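Local coordinates for protein octopine dehydrogenase (Pecten maximus, PDB 3C7A) that catalyses the NADH-dependent reductive condensation of L-arginine with pyruvate to give D-octopine and NAD(+), at residues G19-R24 and Q185-A190; P116-F121 and T327-M332; F141-W146 and S164-S169. All coordinates share one frame; numbering follows the deposited sequence.

Overall arrangement
The three contacts run through the nucleotide-binding side of the enzyme to the cleft where it meets the helical domain. Contact 3 lies in the middle, its centre about 15 Å from that of contact 1 and about 16 Å from that of contact 2; contacts 1 and 2 do not touch. H188 of contact 1 packs on W146 of contact 3, H188 ND1 lying 3.6 Å from W146 CZ2. Toward the cleft, P116 CB of contact 2 lies 3.9 Å from T143 CA of contact 3. NAD touches P116, L144 and W146, and Q118 and T143 bind pyruvate, so contacts 2 and 3 line the active site, whereas the H188 side chain is about 12 Å from NAD.

Contact 1: G19-R24 and Q185-A190; sequences GLAASR and QMLHGA
A21 and L187 form the close-packed part of this contact, where the last turns of helices 12-21 and 180-188 approach to 5.2 Å between A21 CA and L187 CA. The short alanine suits such nearness. Its CB rests 4.1 Å from L187 CD2, the leucine branch turned to the alanine.

On the outer side the fit is looser and more polar. The chain turns from A21 to R24 in a type I beta turn, braced by the 2.7 Å hydrogen bond from S23 OG to L20 O, and R24 then reaches back across the helix end. Its side chain bends at chi2 (-67°), bringing the guanidinium edge-on to one carbonyl: R24 NE and R24 NH2 each lie 3.4 Å from L187 O in weak, bent bonds, while S23 OG lies above one guanidinium face, offset toward its rim. G189, with positive phi, breaks the helix; a CB there would jam against H188 O and also crowd R24 NH2. M186, exposed to solvent, adds a slack touch of SD on R24 CB.

A long, flexible cation thus meets the carbonyl end of a helix, where the helix dipole probably favours it, although two weak bonds imply a yielding grip.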
loop_
_atom_site.group_PDB
_atom_site.type_symbol
_atom_site.label_atom_id
_atom_site.label_comp_id
_atom_site.label_asym_id
_atom_site.label_seq_id
_atom_site.Cartn_x
_atom_site.Cartn_y
_atom_site.Cartn_z
ATOM N N GLY A 19 -15.517 10.359 8.977
ATOM C CA GLY A 19 -16.811 10.993 8.719
ATOM C C GLY A 19 -17.909 10.037 8.277
ATOM O O GLY A 19 -19.054 10.152 8.721
ATOM N N LEU A 20 -17.562 9.093 7.402
ATOM C CA LEU A 20 -18.529 8.119 6.882
ATOM C C LEU A 20 -18.946 7.067 7.917
ATOM O O LEU A 20 -20.135 6.753 8.043
ATOM C CB LEU A 20 -18.001 7.443 5.606
ATOM C CG LEU A 20 -17.765 8.292 4.348
ATOM C CD1 LEU A 20 -17.057 7.472 3.275
ATOM C CD2 LEU A 20 -19.057 8.895 3.792
ATOM N N ALA A 21 -17.968 6.532 8.650
ATOM C CA ALA A 21 -18.207 5.496 9.665
ATOM C C ALA A 21 -19.048 5.978 10.853
ATOM O O ALA A 21 -19.887 5.231 11.368
ATOM C CB ALA A 21 -16.881 4.912 10.154
ATOM N N ALA A 22 -18.823 7.221 11.277
ATOM C CA ALA A 22 -19.534 7.799 12.425
ATOM C C ALA A 22 -20.987 8.187 12.124
ATOM O O ALA A 22 -21.733 8.559 13.035
ATOM C CB ALA A 22 -18.760 8.994 12.988
ATOM N N SER A 23 -21.384 8.098 10.855
ATOM C CA SER A 23 -22.756 8.413 10.447
ATOM C C SER A 23 -23.699 7.199 10.495
ATOM O O SER A 23 -24.911 7.342 10.298
ATOM C CB SER A 23 -22.775 9.064 9.054
ATOM O OG SER A 23 -22.498 8.123 8.026
ATOM N N ARG A 24 -23.141 6.016 10.765
ATOM C CA ARG A 24 -23.916 4.767 10.784
ATOM C C ARG A 24 -24.503 4.470 12.168
ATOM O O ARG A 24 -23.835 4.660 13.187
ATOM C CB ARG A 24 -23.060 3.574 10.321
ATOM C CG ARG A 24 -22.139 3.823 9.114
ATOM C CD ARG A 24 -22.904 4.080 7.814
ATOM N NE ARG A 24 -21.991 4.244 6.681
ATOM C CZ ARG A 24 -22.341 4.692 5.477
ATOM N NH1 ARG A 24 -23.598 5.038 5.222
ATOM N NH2 ARG A 24 -21.424 4.799 4.522
ATOM N N GLN A 185 -17.910 -3.785 4.668
ATOM C CA GLN A 185 -18.884 -3.317 3.676
ATOM C C GLN A 185 -19.900 -2.335 4.282
ATOM O O GLN A 185 -20.255 -1.335 3.651
ATOM C CB GLN A 185 -19.602 -4.510 3.025
ATOM C CG GLN A 185 -20.457 -4.165 1.801
ATOM C CD GLN A 185 -19.630 -3.792 0.580
ATOM O OE1 GLN A 185 -18.878 -4.609 0.047
ATOM N NE2 GLN A 185 -19.778 -2.553 0.122
ATOM N N MET A 186 -20.344 -2.627 5.506
ATOM C CA MET A 186 -21.298 -1.791 6.249
ATOM C C MET A 186 -20.784 -0.362 6.491
ATOM O O MET A 186 -21.546 0.606 6.385
ATOM C CB MET A 186 -21.668 -2.476 7.579
ATOM C CG MET A 186 -22.666 -1.724 8.474
ATOM S SD MET A 186 -21.911 -0.624 9.703
ATOM C CE MET A 186 -21.279 -1.803 10.898
ATOM N N LEU A 187 -19.497 -0.240 6.813
ATOM C CA LEU A 187 -18.881 1.058 7.109
ATOM C C LEU A 187 -18.740 1.963 5.878
ATOM O O LEU A 187 -18.858 3.186 5.994
ATOM C CB LEU A 187 -17.515 0.874 7.793
ATOM C CG LEU A 187 -17.438 0.174 9.160
ATOM C CD1 LEU A 187 -15.992 -0.131 9.526
ATOM C CD2 LEU A 187 -18.110 0.984 10.271
ATOM N N HIS A 188 -18.501 1.360 4.712
ATOM C CA HIS A 188 -18.252 2.103 3.465
ATOM C C HIS A 188 -19.514 2.481 2.675
ATOM O O HIS A 188 -19.555 3.539 2.040
ATOM C CB HIS A 188 -17.280 1.329 2.560
ATOM C CG HIS A 188 -15.862 1.330 3.048
ATOM N ND1 HIS A 188 -14.873 2.094 2.465
ATOM C CD2 HIS A 188 -15.269 0.661 4.065
ATOM C CE1 HIS A 188 -13.732 1.896 3.100
ATOM N NE2 HIS A 188 -13.944 1.030 4.076
ATOM N N GLY A 189 -20.528 1.617 2.704
ATOM C CA GLY A 189 -21.780 1.860 1.975
ATOM C C GLY A 189 -21.993 0.946 0.779
ATOM O O GLY A 189 -21.601 -0.224 0.805
ATOM N N ALA A 190 -22.609 1.486 -0.274
ATOM C CA ALA A 190 -22.956 0.712 -1.475
ATOM C C ALA A 190 -21.756 0.371 -2.367
ATOM O O ALA A 190 -21.682 -0.733 -2.919
ATOM C CB ALA A 190 -24.033 1.434 -2.282
#

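Contact 2: P116-F121 and T327-M332; sequences PSQAGF and TEDIPM
Q118 and E328 reach toward each other across the cleft between the nucleotide-binding part of the chain and the helical domain. Their side chains cross at about a right angle, with the amide and carboxylate planes 50° apart. Q118 OE1 is placed 3.3 Å from E328 OE1, but the orientation of the amide is uncertain, so which of its ends faces the carboxylate remains open. Q118 runs out straight beyond CG (chi2 -180°), whereas E328 is bent at chi2, which swings its carboxylate toward the glutamine. The other close meeting is apolar against polar: A119 CB lies 3.3 Å from M332 O, a tight approach that suits a residue with only a methyl group.

The backbone around these groups is unusual. P116 follows a cis peptide bond and touches NAD, and Q118, which binds pyruvate, takes up a positive phi that few residue types adopt easily. G120, at the N-cap of helix 121-129, has a positive phi at which a CB would jam against the preceding carbonyl O. S117 OG sits 3.6 Å above one face of the F121 ring, toward its rim, and is hydrogen-bonded to S140. Across the cleft, M332 N donates to E328 O at 3.2 Å, joining E328 and M332 in one turn. D329 between them brings its side chain to about 4 Å from that of the active-site residue H212, so this turn borders the catalytic centre.

Farther out, A92 touches both Q118 and E328, and R381 binds A119 O. The 116-121 loop follows strand 111-114, an inner strand of the Rossmann-type sheet, and leads to helix 121-129; the contact joins it to 327-332, which includes the beginning of helix 330-344 of the helical domain.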
loop_
_atom_site.group_PDB
_atom_site.type_symbol
_atom_site.label_atom_id
_atom_site.label_comp_id
_atom_site.label_asym_id
_atom_site.label_seq_id
_atom_site.Cartn_x
_atom_site.Cartn_y
_atom_site.Cartn_z
ATOM N N PRO A 116 -4.120 1.436 2.661
ATOM C CA PRO A 116 -3.552 0.184 2.152
ATOM C C PRO A 116 -2.341 -0.319 2.956
ATOM O O PRO A 116 -1.696 0.459 3.668
ATOM C CB PRO A 116 -3.126 0.561 0.730
ATOM C CG PRO A 116 -2.782 2.028 0.815
ATOM C CD PRO A 116 -3.491 2.609 2.022
ATOM N N SER A 117 -2.045 -1.609 2.835
ATOM C CA SER A 117 -0.984 -2.228 3.620
ATOM C C SER A 117 0.390 -1.902 3.048
ATOM O O SER A 117 1.283 -1.454 3.768
ATOM C CB SER A 117 -1.181 -3.745 3.683
ATOM O OG SER A 117 -2.224 -4.087 4.581
ATOM N N GLN A 118 0.552 -1.983 1.757
ATOM C CA GLN A 118 1.846 -2.142 1.100
ATOM C C GLN A 118 2.606 -3.479 1.508
ATOM O O GLN A 118 2.054 -4.334 2.055
ATOM C CB GLN A 118 2.758 -0.848 1.203
ATOM C CG GLN A 118 2.237 0.402 0.428
ATOM C CD GLN A 118 3.117 1.641 0.524
ATOM O OE1 GLN A 118 3.124 2.319 1.509
ATOM N NE2 GLN A 118 3.856 1.921 -0.524
ATOM N N ALA A 119 3.868 -3.592 1.208
ATOM C CA ALA A 119 4.578 -4.865 1.220
ATOM C C ALA A 119 5.338 -5.060 2.528
ATOM O O ALA A 119 6.055 -4.167 2.980
ATOM C CB ALA A 119 5.527 -4.954 0.035
ATOM N N GLY A 120 5.176 -6.233 3.131
ATOM C CA GLY A 120 5.852 -6.550 4.397
ATOM C C GLY A 120 5.052 -6.272 5.663
ATOM O O GLY A 120 5.599 -6.317 6.769
ATOM N N PHE A 121 3.758 -5.996 5.495
ATOM C CA PHE A 121 2.837 -5.666 6.593
ATOM C C PHE A 121 2.752 -6.767 7.661
ATOM O O PHE A 121 2.818 -6.482 8.862
ATOM C CB PHE A 121 1.443 -5.365 6.014
ATOM C CG PHE A 121 0.477 -4.739 6.993
ATOM C CD1 PHE A 121 -0.523 -5.507 7.590
ATOM C CD2 PHE A 121 0.542 -3.379 7.292
ATOM C CE1 PHE A 121 -1.433 -4.933 8.484
ATOM C CE2 PHE A 121 -0.361 -2.794 8.186
ATOM C CZ PHE A 121 -1.352 -3.574 8.783
ATOM N N THR A 327 11.548 6.793 -2.620
ATOM C CA THR A 327 11.764 6.724 -1.167
ATOM C C THR A 327 10.786 5.791 -0.436
ATOM O O THR A 327 11.038 5.394 0.705
ATOM C CB THR A 327 11.757 8.129 -0.504
ATOM O OG1 THR A 327 10.524 8.799 -0.789
ATOM C CG2 THR A 327 12.923 8.976 -1.011
ATOM N N GLU A 328 9.679 5.449 -1.097
ATOM C CA GLU A 328 8.701 4.498 -0.561
ATOM C C GLU A 328 8.698 3.168 -1.327
ATOM O O GLU A 328 8.730 2.099 -0.717
ATOM C CB GLU A 328 7.291 5.108 -0.543
ATOM C CG GLU A 328 7.012 6.045 0.636
ATOM C CD GLU A 328 6.226 5.381 1.764
ATOM O OE1 GLU A 328 5.050 5.015 1.544
ATOM O OE2 GLU A 328 6.777 5.244 2.878
ATOM N N ASP A 329 8.675 3.243 -2.659
ATOM C CA ASP A 329 8.539 2.054 -3.519
ATOM C C ASP A 329 9.730 1.082 -3.501
ATOM O O ASP A 329 9.579 -0.084 -3.877
ATOM C CB ASP A 329 8.214 2.461 -4.964
ATOM C CG ASP A 329 6.800 3.011 -5.125
ATOM O OD1 ASP A 329 6.061 3.102 -4.120
ATOM O OD2 ASP A 329 6.425 3.353 -6.268
ATOM N N ILE A 330 10.901 1.556 -3.076
ATOM C CA ILE A 330 12.087 0.694 -2.982
ATOM C C ILE A 330 12.174 -0.061 -1.636
ATOM O O ILE A 330 12.084 -1.291 -1.630
ATOM C CB ILE A 330 13.422 1.449 -3.332
ATOM C CG1 ILE A 330 13.386 2.030 -4.758
ATOM C CG2 ILE A 330 14.650 0.548 -3.116
ATOM C CD1 ILE A 330 13.308 1.003 -5.896
ATOM N N PRO A 331 12.335 0.661 -0.498
ATOM C CA PRO A 331 12.479 -0.056 0.782
ATOM C C PRO A 331 11.208 -0.761 1.275
ATOM O O PRO A 331 11.299 -1.737 2.028
ATOM C CB PRO A 331 12.894 1.049 1.762
ATOM C CG PRO A 331 12.345 2.298 1.179
ATOM C CD PRO A 331 12.403 2.125 -0.313
ATOM N N MET A 332 10.034 -0.229 0.961
ATOM C CA MET A 332 8.714 -0.800 1.285
ATOM C C MET A 332 7.991 -1.625 0.149
ATOM O O MET A 332 6.801 -1.879 0.260
ATOM C CB MET A 332 7.756 0.286 1.796
ATOM C CG MET A 332 8.288 1.276 2.828
ATOM S SD MET A 332 8.443 0.631 4.454
ATOM C CE MET A 332 10.041 0.244 4.430
#

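Contact 3: F141-W146 and S164-S169; sequences FETLPW and SVLAAS. With NAD (nicotinamide-adenine-dinucleotide), chain B; EDO (1,2-ethanediol), chain C.
F141 and A168 face each other as an antiparallel, non-hydrogen-bonded beta pair, where strand 137-141 meets strand 156-171 in the large mixed sheet of a domain whose GxGxxA pattern and bound NAD are consistent with a Rossmann fold. Their CA atoms are 4.5 Å apart, and both side chains lie on the same face of the sheet. The A168 methyl is the bump that fits over the phenyl ring: CB stands 3.7 Å from the F141 centroid, only 8° off the ring normal, a CH-pi contact that a small residue makes easily. F194 packs edge-to-face against the same ring.

L166 is the larger bump. Its CG lies anti to the backbone N (chi1 -154°), sending the fork toward the loop that follows F141. The CD2 branch enters a hollow bounded by F141 CD2 at 3.9 Å, the T143 carbonyl and P145 CG, while CD1 lies against E142 CG and T143 CG2. L166 thus packs against the backbone and methyl of T143, which binds pyruvate; next along the loop, L144 sets CD2 3.6 Å from NAD C3N of the nicotinamide.

E142, exposed to solvent, reaches the strand with an extended chain. Its backbone N gives A167 O a weak bond, and OE1 accepts one from O2 of a 1,2-ethanediol probably left by the crystallisation liquor. In return, A167 N donates to E142 OE2 at 3.1 Å, on its anti side and 22° out of the carboxylate plane.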
loop_
_atom_site.group_PDB
_atom_site.type_symbol
_atom_site.label_atom_id
_atom_site.label_comp_id
_atom_site.label_asym_id
_atom_site.label_seq_id
_atom_site.Cartn_x
_atom_site.Cartn_y
_atom_site.Cartn_z
ATOM N N PHE A 141 -5.629 -4.746 2.153
ATOM C CA PHE A 141 -6.263 -4.213 0.925
ATOM C C PHE A 141 -5.258 -3.762 -0.154
ATOM O O PHE A 141 -4.131 -3.372 0.166
ATOM C CB PHE A 141 -7.206 -3.048 1.268
ATOM C CG PHE A 141 -8.549 -3.479 1.808
ATOM C CD1 PHE A 141 -8.725 -3.721 3.169
ATOM C CD2 PHE A 141 -9.640 -3.629 0.956
ATOM C CE1 PHE A 141 -9.967 -4.117 3.674
ATOM C CE2 PHE A 141 -10.888 -4.024 1.448
ATOM C CZ PHE A 141 -11.051 -4.268 2.811
ATOM N N GLU A 142 -5.684 -3.791 -1.422
ATOM C CA GLU A 142 -4.789 -3.520 -2.570
ATOM C C GLU A 142 -4.406 -2.043 -2.801
ATOM O O GLU A 142 -3.276 -1.755 -3.213
ATOM C CB GLU A 142 -5.302 -4.179 -3.871
ATOM C CG GLU A 142 -6.635 -3.648 -4.419
ATOM C CD GLU A 142 -7.074 -4.327 -5.720
ATOM O OE1 GLU A 142 -6.242 -4.486 -6.642
ATOM O OE2 GLU A 142 -8.265 -4.692 -5.829
ATOM N N THR A 143 -5.346 -1.129 -2.547
ATOM C CA THR A 143 -5.120 0.328 -2.659
ATOM C C THR A 143 -6.204 1.113 -1.889
ATOM O O THR A 143 -7.073 0.507 -1.260
ATOM C CB THR A 143 -5.005 0.797 -4.152
ATOM O OG1 THR A 143 -4.513 2.143 -4.209
ATOM C CG2 THR A 143 -6.348 0.705 -4.883
ATOM N N LEU A 144 -6.141 2.447 -1.925
ATOM C CA LEU A 144 -7.147 3.296 -1.263
ATOM C C LEU A 144 -8.468 3.328 -2.054
ATOM O O LEU A 144 -8.445 3.438 -3.281
ATOM C CB LEU A 144 -6.603 4.721 -1.049
ATOM C CG LEU A 144 -7.347 5.668 -0.092
ATOM C CD1 LEU A 144 -7.123 5.296 1.379
ATOM C CD2 LEU A 144 -6.951 7.117 -0.331
ATOM N N PRO A 145 -9.621 3.213 -1.353
ATOM C CA PRO A 145 -10.952 3.202 -1.987
ATOM C C PRO A 145 -11.367 4.468 -2.757
ATOM O O PRO A 145 -12.194 4.372 -3.669
ATOM C CB PRO A 145 -11.906 2.986 -0.801
ATOM C CG PRO A 145 -11.061 2.384 0.271
ATOM C CD PRO A 145 -9.727 3.033 0.107
ATOM N N TRP A 146 -10.816 5.628 -2.395
ATOM C CA TRP A 146 -11.217 6.903 -3.015
ATOM C C TRP A 146 -10.033 7.739 -3.518
ATOM O O TRP A 146 -8.890 7.537 -3.103
ATOM C CB TRP A 146 -12.027 7.770 -2.034
ATOM C CG TRP A 146 -12.924 7.034 -1.068
ATOM C CD1 TRP A 146 -14.213 6.633 -1.283
ATOM C CD2 TRP A 146 -12.603 6.646 0.276
ATOM N NE1 TRP A 146 -14.710 6.008 -0.164
ATOM C CE2 TRP A 146 -13.744 6.003 0.809
ATOM C CE3 TRP A 146 -11.460 6.773 1.080
ATOM C CZ2 TRP A 146 -13.774 5.484 2.110
ATOM C CZ3 TRP A 146 -11.492 6.257 2.376
ATOM C CH2 TRP A 146 -12.642 5.620 2.875
ATOM N N SER A 164 -15.182 0.976 -8.359
ATOM C CA SER A 164 -16.365 0.111 -8.461
ATOM C C SER A 164 -16.206 -1.243 -7.751
ATOM O O SER A 164 -17.172 -1.758 -7.179
ATOM C CB SER A 164 -16.794 -0.077 -9.925
ATOM O OG SER A 164 -15.792 -0.724 -10.690
ATOM N N VAL A 165 -14.997 -1.810 -7.799
ATOM C CA VAL A 165 -14.662 -3.067 -7.097
ATOM C C VAL A 165 -13.291 -2.982 -6.396
ATOM O O VAL A 165 -12.458 -2.153 -6.773
ATOM C CB VAL A 165 -14.687 -4.309 -8.047
ATOM C CG1 VAL A 165 -16.115 -4.654 -8.473
ATOM C CG2 VAL A 165 -13.783 -4.102 -9.267
ATOM N N LEU A 166 -13.067 -3.839 -5.391
ATOM C CA LEU A 166 -11.797 -3.883 -4.630
ATOM C C LEU A 166 -11.598 -5.216 -3.878
ATOM O O LEU A 166 -12.568 -5.810 -3.406
ATOM C CB LEU A 166 -11.717 -2.705 -3.645
ATOM C CG LEU A 166 -10.342 -2.178 -3.211
ATOM C CD1 LEU A 166 -9.631 -1.460 -4.356
ATOM C CD2 LEU A 166 -10.485 -1.245 -2.015
ATOM N N ALA A 167 -10.345 -5.663 -3.753
ATOM C CA ALA A 167 -10.024 -6.975 -3.155
ATOM C C ALA A 167 -9.082 -6.928 -1.937
ATOM O O ALA A 167 -8.281 -5.997 -1.797
ATOM C CB ALA A 167 -9.462 -7.919 -4.221
ATOM N N ALA A 168 -9.180 -7.949 -1.078
ATOM C CA ALA A 168 -8.354 -8.069 0.141
ATOM C C ALA A 168 -8.054 -9.524 0.548
ATOM O O ALA A 168 -8.869 -10.418 0.316
ATOM C CB ALA A 168 -9.012 -7.328 1.302
ATOM N N SER A 169 -6.889 -9.743 1.166
ATOM C CA SER A 169 -6.498 -11.063 1.697
ATOM C C SER A 169 -6.685 -11.167 3.221
ATOM O O SER A 169 -6.858 -10.148 3.898
ATOM C CB SER A 169 -5.049 -11.398 1.308
ATOM O OG SER A 169 -4.121 -10.531 1.940
HETATM P PA NAD B . -1.342 11.872 3.581
HETATM O O1A NAD B . -0.128 12.407 2.926
HETATM O O2A NAD B . -2.477 12.813 3.435
HETATM O O5B NAD B . -1.042 11.572 5.141
HETATM C C5B NAD B . -0.487 12.552 5.999
HETATM C C4B NAD B . -0.571 12.081 7.451
HETATM O O4B NAD B . 0.468 11.159 7.738
HETATM C C3B NAD B . -0.412 13.217 8.455
HETATM O O3B NAD B . -1.649 13.769 8.842
HETATM C C2B NAD B . 0.304 12.569 9.626
HETATM O O2B NAD B . -0.608 12.074 10.580
HETATM C C1B NAD B . 1.067 11.414 8.998
HETATM N N9A NAD B . 2.479 11.826 8.845
HETATM C C8A NAD B . 3.019 12.482 7.765
HETATM N N7A NAD B . 4.332 12.700 7.999
HETATM C C5A NAD B . 4.643 12.195 9.213
HETATM C C6A NAD B . 5.839 12.151 9.924
HETATM N N6A NAD B . 6.867 12.897 9.521
HETATM N N1A NAD B . 5.865 11.556 11.176
HETATM C C2A NAD B . 4.709 11.011 11.708
HETATM N N3A NAD B . 3.525 11.062 10.991
HETATM C C4A NAD B . 3.489 11.643 9.761
HETATM O O3 NAD B . -1.678 10.419 2.950
HETATM P PN NAD B . -3.105 10.056 2.282
HETATM O O1N NAD B . -3.354 11.005 1.174
HETATM O O2N NAD B . -4.114 9.906 3.356
HETATM O O5D NAD B . -2.864 8.610 1.605
HETATM C C5D NAD B . -2.449 7.471 2.331
HETATM C C4D NAD B . -1.875 6.423 1.374
HETATM O O4D NAD B . -2.801 6.109 0.341
HETATM C C3D NAD B . -0.598 6.912 0.701
HETATM O O3D NAD B . 0.377 5.896 0.762
HETATM C C2D NAD B . -1.008 7.192 -0.735
HETATM O O2D NAD B . 0.036 6.908 -1.638
HETATM C C1D NAD B . -2.213 6.278 -0.941
HETATM N N1N NAD B . -3.188 6.796 -1.932
HETATM C C2N NAD B . -3.725 8.058 -1.827
HETATM C C3N NAD B . -4.647 8.521 -2.773
HETATM C C7N NAD B . -5.413 9.795 -2.521
HETATM O O7N NAD B . -6.219 10.273 -3.469
HETATM N N7N NAD B . -5.271 10.469 -1.289
HETATM C C4N NAD B . -5.019 7.685 -3.829
HETATM C C5N NAD B . -4.475 6.405 -3.929
HETATM C C6N NAD B . -3.560 5.975 -2.968
HETATM C C1 EDO C . -2.376 -3.812 -9.719
HETATM O O1 EDO C . -1.084 -3.582 -9.143
HETATM C C2 EDO C . -3.263 -4.555 -8.726
HETATM O O2 EDO C . -3.652 -3.669 -7.668
#